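Local structure of putative mannose-1-phosphate guanylyl transferase (Thermus thermophilus, 2CU2) at residues 2-7 with 51-56; 100-105 with 191-196. The protein probably transfers a guanylyl group from GTP to mannose 1-phosphate, making GDP-mannose. One frame throughout, in Å; residues are numbered along the deposited sequence.

Contact 1: 2-7 with 51-56; sequences KTYALV and PERTLL
Leu55 N donates to Ala5 O over 2.6 Å, the shortest of three backbone bonds that zip strand 3-7 to strand 54-56. Ala5 N in turn bonds to Arg53 O, so Ala5 reaches to either side of Thr54, as in a parallel pair, and Val7 N to Leu55 O repeats the pattern.

At the start of the strands, Arg53 sends its extended side chain across the Tyr4 ring. Its CB stands 4.1 Å from the Tyr4 centroid, 8° off the normal, a CH-pi contact over the face. Farther out the guanidinium is roofed by Lys2, whose CG sits 3.7 Å from Arg53 CZ, over the centre of the plane. With CG anti to the backbone N (chi1 -174°), the lysine runs out across the arginine, and CE reaches the edge of the Tyr4 ring. Water 1, in the guanidinium plane, accepts from Arg53 NH1 (3.1 Å) and donates to Thr3 O (2.8 Å).

Past this polar end the fit is aliphatic: Val7 CG2 meets Thr54 CG2 at 3.8 Å, and Val7 CG1 meets Leu56 CD1. On this face helix 37-45 packs, completing a beta-alpha-beta crossover. The chemistry implies a buried hydrophobic strand pair with a charged end, where the lysine methylenes lie on the guanidinium face; Lys2 NZ and Arg53 NH2 are 4.6 Å apart, which their bonds to Glu98 O and, through NH1, to water 1 probably make tolerable.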
loop_
_atom_site.group_PDB
_atom_site.type_symbol
_atom_site.label_atom_id
_atom_site.label_comp_id
_atom_site.label_asym_id
_atom_site.label_seq_id
_atom_site.Cartn_x
_atom_site.Cartn_y
_atom_site.Cartn_z
ATOM N N LYS A 2 -27.746 17.551 -38.583
ATOM C CA LYS A 2 -26.827 16.422 -38.586
ATOM C C LYS A 2 -25.498 16.803 -37.927
ATOM O O LYS A 2 -24.668 17.495 -38.501
ATOM C CB LYS A 2 -26.582 15.995 -40.037
ATOM C CG LYS A 2 -25.742 14.718 -40.129
ATOM C CD LYS A 2 -25.906 13.999 -41.469
ATOM C CE LYS A 2 -25.622 12.496 -41.367
ATOM N NZ LYS A 2 -25.335 11.952 -42.693
ATOM N N THR A 3 -25.384 16.331 -36.691
ATOM C CA THR A 3 -24.216 16.600 -35.875
ATOM C C THR A 3 -23.420 15.334 -35.585
ATOM O O THR A 3 -23.979 14.298 -35.222
ATOM C CB THR A 3 -24.612 17.233 -34.525
ATOM O OG1 THR A 3 -25.314 18.459 -34.756
ATOM C CG2 THR A 3 -23.367 17.516 -33.685
ATOM N N TYR A 4 -22.110 15.417 -35.771
ATOM C CA TYR A 4 -21.238 14.297 -35.474
ATOM C C TYR A 4 -20.472 14.674 -34.215
ATOM O O TYR A 4 -20.319 15.855 -33.903
ATOM C CB TYR A 4 -20.267 14.026 -36.631
ATOM C CG TYR A 4 -20.740 12.932 -37.566
ATOM C CD1 TYR A 4 -21.904 13.085 -38.325
ATOM C CD2 TYR A 4 -20.050 11.724 -37.657
ATOM C CE1 TYR A 4 -22.368 12.059 -39.147
ATOM C CE2 TYR A 4 -20.508 10.693 -38.475
ATOM C CZ TYR A 4 -21.666 10.868 -39.214
ATOM O OH TYR A 4 -22.123 9.843 -40.007
ATOM N N ALA A 5 -20.000 13.675 -33.488
ATOM C CA ALA A 5 -19.257 13.924 -32.270
ATOM C C ALA A 5 -17.935 13.180 -32.316
ATOM O O ALA A 5 -17.895 11.993 -32.640
ATOM C CB ALA A 5 -20.073 13.472 -31.058
ATOM N N LEU A 6 -16.853 13.893 -32.020
ATOM C CA LEU A 6 -15.532 13.289 -31.984
ATOM C C LEU A 6 -15.135 13.177 -30.516
ATOM O O LEU A 6 -15.004 14.188 -29.820
ATOM C CB LEU A 6 -14.495 14.149 -32.713
ATOM C CG LEU A 6 -13.060 13.629 -32.532
ATOM C CD1 LEU A 6 -12.887 12.339 -33.335
ATOM C CD2 LEU A 6 -12.045 14.669 -32.979
ATOM N N VAL A 7 -14.955 11.949 -30.051
ATOM C CA VAL A 7 -14.525 11.693 -28.683
ATOM C C VAL A 7 -13.052 11.292 -28.632
ATOM O O VAL A 7 -12.651 10.212 -29.048
ATOM C CB VAL A 7 -15.394 10.574 -28.110
ATOM C CG1 VAL A 7 -14.958 10.254 -26.681
ATOM C CG2 VAL A 7 -16.850 11.000 -28.104
ATOM N N PRO A 51 -24.855 7.164 -31.089
ATOM C CA PRO A 51 -23.626 6.403 -31.262
ATOM C C PRO A 51 -23.213 6.304 -32.735
ATOM O O PRO A 51 -22.048 6.377 -33.087
ATOM C CB PRO A 51 -23.846 5.016 -30.668
ATOM C CG PRO A 51 -24.949 5.160 -29.633
ATOM C CD PRO A 51 -25.745 6.429 -30.201
ATOM N N GLU A 52 -24.220 6.103 -33.603
ATOM C CA GLU A 52 -23.919 6.016 -35.027
ATOM C C GLU A 52 -23.125 7.220 -35.540
ATOM O O GLU A 52 -22.294 7.113 -36.436
ATOM C CB GLU A 52 -25.231 5.886 -35.791
ATOM C CG GLU A 52 -26.221 4.974 -35.074
ATOM C CD GLU A 52 -27.367 5.799 -34.538
ATOM O OE1 GLU A 52 -27.704 6.801 -35.155
ATOM O OE2 GLU A 52 -27.906 5.442 -33.493
ATOM N N ARG A 53 -23.434 8.406 -34.969
ATOM C CA ARG A 53 -22.766 9.629 -35.422
ATOM C C ARG A 53 -21.615 10.040 -34.495
ATOM O O ARG A 53 -21.205 11.193 -34.440
ATOM C CB ARG A 53 -23.808 10.750 -35.500
ATOM C CG ARG A 53 -24.863 10.473 -36.573
ATOM C CD ARG A 53 -25.853 11.631 -36.757
ATOM N NE ARG A 53 -26.641 11.412 -37.976
ATOM C CZ ARG A 53 -27.677 12.236 -38.223
ATOM N NH1 ARG A 53 -27.964 13.221 -37.387
ATOM N NH2 ARG A 53 -28.422 12.051 -39.320
ATOM N N THR A 54 -21.111 9.053 -33.725
ATOM C CA THR A 54 -20.018 9.344 -32.806
ATOM C C THR A 54 -18.711 8.676 -33.244
ATOM O O THR A 54 -18.675 7.507 -33.604
ATOM C CB THR A 54 -20.413 8.853 -31.414
ATOM O OG1 THR A 54 -21.593 9.541 -30.992
ATOM C CG2 THR A 54 -19.285 9.142 -30.420
ATOM N N LEU A 55 -17.621 9.434 -33.218
ATOM C CA LEU A 55 -16.316 8.914 -33.610
ATOM C C LEU A 55 -15.401 8.860 -32.389
ATOM O O LEU A 55 -15.201 9.863 -31.702
ATOM C CB LEU A 55 -15.698 9.811 -34.688
ATOM C CG LEU A 55 -16.628 10.179 -35.857
ATOM C CD1 LEU A 55 -16.007 11.297 -36.687
ATOM C CD2 LEU A 55 -16.898 8.950 -36.718
ATOM N N LEU A 56 -14.851 7.685 -32.118
ATOM C CA LEU A 56 -13.962 7.513 -30.984
ATOM C C LEU A 56 -12.513 7.410 -31.437
ATOM O O LEU A 56 -12.090 6.373 -31.941
ATOM C CB LEU A 56 -14.349 6.260 -30.202
ATOM C CG LEU A 56 -13.416 5.899 -29.044
ATOM C CD1 LEU A 56 -13.429 7.008 -27.988
ATOM C CD2 LEU A 56 -13.865 4.581 -28.449
HETATM O O HOH W 1 -26.762 14.033 -34.671
#

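Contact 2: 100-105 with 191-196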
loop_
_atom_site.group_PDB
_atom_site.type_symbol
_atom_site.label_atom_id
_atom_site.label_comp_id
_atom_site.label_asym_id
_atom_site.label_seq_id
_atom_site.Cartn_x
_atom_site.Cartn_y
_atom_site.Cartn_z
ATOM N N ALA A 100 -21.735 16.166 -42.461
ATOM C CA ALA A 100 -22.160 16.715 -41.178
ATOM C C ALA A 100 -22.207 18.243 -41.200
ATOM O O ALA A 100 -21.364 18.910 -41.783
ATOM C CB ALA A 100 -21.176 16.240 -40.107
ATOM N N GLU A 101 -23.225 18.794 -40.550
ATOM C CA GLU A 101 -23.396 20.244 -40.470
ATOM C C GLU A 101 -22.710 20.784 -39.223
ATOM O O GLU A 101 -22.414 21.974 -39.124
ATOM C CB GLU A 101 -24.878 20.603 -40.402
ATOM C CG GLU A 101 -25.660 20.315 -41.666
ATOM C CD GLU A 101 -27.149 20.236 -41.401
ATOM O OE1 GLU A 101 -27.642 19.121 -41.129
ATOM O OE2 GLU A 101 -27.820 21.286 -41.453
ATOM N N ARG A 102 -22.474 19.898 -38.263
ATOM C CA ARG A 102 -21.837 20.284 -37.017
ATOM C C ARG A 102 -20.941 19.175 -36.494
ATOM O O ARG A 102 -21.257 17.987 -36.625
ATOM C CB ARG A 102 -22.895 20.596 -35.954
ATOM C CG ARG A 102 -23.701 21.856 -36.190
ATOM C CD ARG A 102 -22.907 23.094 -35.823
ATOM N NE ARG A 102 -23.734 24.299 -35.881
ATOM C CZ ARG A 102 -24.081 24.918 -37.006
ATOM N NH1 ARG A 102 -23.668 24.450 -38.176
ATOM N NH2 ARG A 102 -24.850 26.001 -36.958
ATOM N N LEU A 103 -19.817 19.568 -35.910
ATOM C CA LEU A 103 -18.909 18.605 -35.314
ATOM C C LEU A 103 -18.627 19.047 -33.883
ATOM O O LEU A 103 -18.236 20.188 -33.628
ATOM C CB LEU A 103 -17.593 18.496 -36.093
ATOM C CG LEU A 103 -16.597 17.530 -35.445
ATOM C CD1 LEU A 103 -17.192 16.127 -35.390
ATOM C CD2 LEU A 103 -15.280 17.537 -36.213
ATOM N N LEU A 104 -18.843 18.128 -32.956
ATOM C CA LEU A 104 -18.616 18.386 -31.548
ATOM C C LEU A 104 -17.326 17.641 -31.190
ATOM O O LEU A 104 -17.160 16.474 -31.545
ATOM C CB LEU A 104 -19.811 17.844 -30.764
ATOM C CG LEU A 104 -20.249 18.492 -29.457
ATOM C CD1 LEU A 104 -20.222 20.011 -29.565
ATOM C CD2 LEU A 104 -21.654 17.990 -29.144
ATOM N N VAL A 105 -16.399 18.322 -30.528
ATOM C CA VAL A 105 -15.139 17.697 -30.145
ATOM C C VAL A 105 -15.007 17.686 -28.627
ATOM O O VAL A 105 -15.085 18.733 -27.985
ATOM C CB VAL A 105 -13.932 18.456 -30.744
ATOM C CG1 VAL A 105 -12.639 17.940 -30.138
ATOM C CG2 VAL A 105 -13.909 18.287 -32.252
ATOM N N ALA A 191 -17.263 23.213 -30.579
ATOM C CA ALA A 191 -18.343 22.976 -31.529
ATOM C C ALA A 191 -18.243 23.924 -32.724
ATOM O O ALA A 191 -18.105 25.132 -32.578
ATOM C CB ALA A 191 -19.672 23.194 -30.804
ATOM N N PHE A 192 -18.256 23.319 -33.924
ATOM C CA PHE A 192 -18.160 24.121 -35.138
ATOM C C PHE A 192 -18.628 23.326 -36.355
ATOM O O PHE A 192 -18.680 22.104 -36.355
ATOM C CB PHE A 192 -16.695 24.519 -35.326
ATOM C CG PHE A 192 -15.811 23.312 -35.173
ATOM C CD1 PHE A 192 -15.589 22.475 -36.260
ATOM C CD2 PHE A 192 -15.206 23.051 -33.954
ATOM C CE1 PHE A 192 -14.755 21.374 -36.123
ATOM C CE2 PHE A 192 -14.370 21.946 -33.825
ATOM C CZ PHE A 192 -14.141 21.105 -34.907
ATOM N N ALA A 193 -19.025 24.065 -37.404
ATOM C CA ALA A 193 -19.224 23.395 -38.680
ATOM C C ALA A 193 -17.875 22.956 -39.244
ATOM O O ALA A 193 -16.872 23.657 -39.150
ATOM C CB ALA A 193 -19.895 24.377 -39.641
ATOM N N PRO A 194 -17.842 21.734 -39.795
ATOM C CA PRO A 194 -16.612 21.181 -40.335
ATOM C C PRO A 194 -15.856 22.182 -41.222
ATOM O O PRO A 194 -14.636 22.291 -41.183
ATOM C CB PRO A 194 -16.978 19.920 -41.109
ATOM C CG PRO A 194 -18.318 19.430 -40.567
ATOM C CD PRO A 194 -18.932 20.776 -39.943
ATOM N N ALA A 195 -16.617 22.916 -42.060
ATOM C CA ALA A 195 -15.967 23.867 -42.959
ATOM C C ALA A 195 -15.199 24.967 -42.208
ATOM O O ALA A 195 -14.127 25.394 -42.605
ATOM C CB ALA A 195 -17.022 24.495 -43.873
ATOM N N THR A 196 -15.804 25.467 -41.108
ATOM C CA THR A 196 -15.123 26.544 -40.385
ATOM C C THR A 196 -13.769 26.097 -39.814
ATOM O O THR A 196 -12.833 26.874 -39.680
ATOM C CB THR A 196 -16.029 27.132 -39.297
ATOM O OG1 THR A 196 -17.219 27.656 -39.896
ATOM C CG2 THR A 196 -15.323 28.248 -38.522
#
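Leu103 and Phe192 hold each other through both backbone groups: Leu103 N donates to Phe192 O at 2.8 Å, and Phe192 N returns a longer bond to Leu103 O at 3.1 Å. This is an antiparallel hydrogen-bonded pair.

The Phe192 side chain lies beside that of Leu103, pointing the same way. Its CG is set between the backbone N and the carbonyl carbon (chi1 48°), which brings the ring back over its own strand partner: Leu103 O sits 4.1 Å above the Phe192 ring plane, over its centre. Leu103 CD2 touches Phe192 CE1 at 3.9 Å, while Val105 CG2 comes obliquely to CZ of the same ring. With an alanine here instead of Phe192, Leu103 CD2 and Val105 CG2 would lose the ring they both pack on, and a gap beside the strand pair is likely to open.

Behind this face, Leu104 CD1 presses on Ala191 CB at 3.5 Å, tighter than usual for two carbons. Toward the helix start, Ala193 takes the N-cap position and its CB lies near Glu101 O. Glu101 O also receives Arg102 NH1 at 2.9 Å, from above the carbonyl plane; a bend at chi2 (-77°) curls the arginine back to it, and NE goes on to Leu126 O. Pro194 CG, opening the helix, rests 3.3 Å from Ala100 O.

Leu103 and Pro194 face helix 83-98, through Val92, Ala95 and Leu96. On the other face of the sheet Leu104 and Ala191 meet helix 115-128, and strand 3-8 runs along the far edge of strand 102-107.

In the fold
Contacts 1 and 2 share one mixed sheet, their centres about 11 Å apart, because strands 3-8 and 102-107 are neighbours in it; Leu6 N and Leu104 O, 2.6 Å apart, probably form one of the bonds between them. Both are largely buried, with a more open end near the starts of strands 3-8 and 102-107. Contact 1 joins parallel strands; at its charged end Lys2 lies over Arg53, which a water ties to Thr3 O. Contact 2 pairs strand 102-107 antiparallel with strand 184-192, which turns at once into helix 194-204; there Pro194 and Ala193 pack directly on backbone carbonyls, and Arg102 bonds to one without a water between. Both belong to the nucleotidyltransferase fold of the GT-A clan.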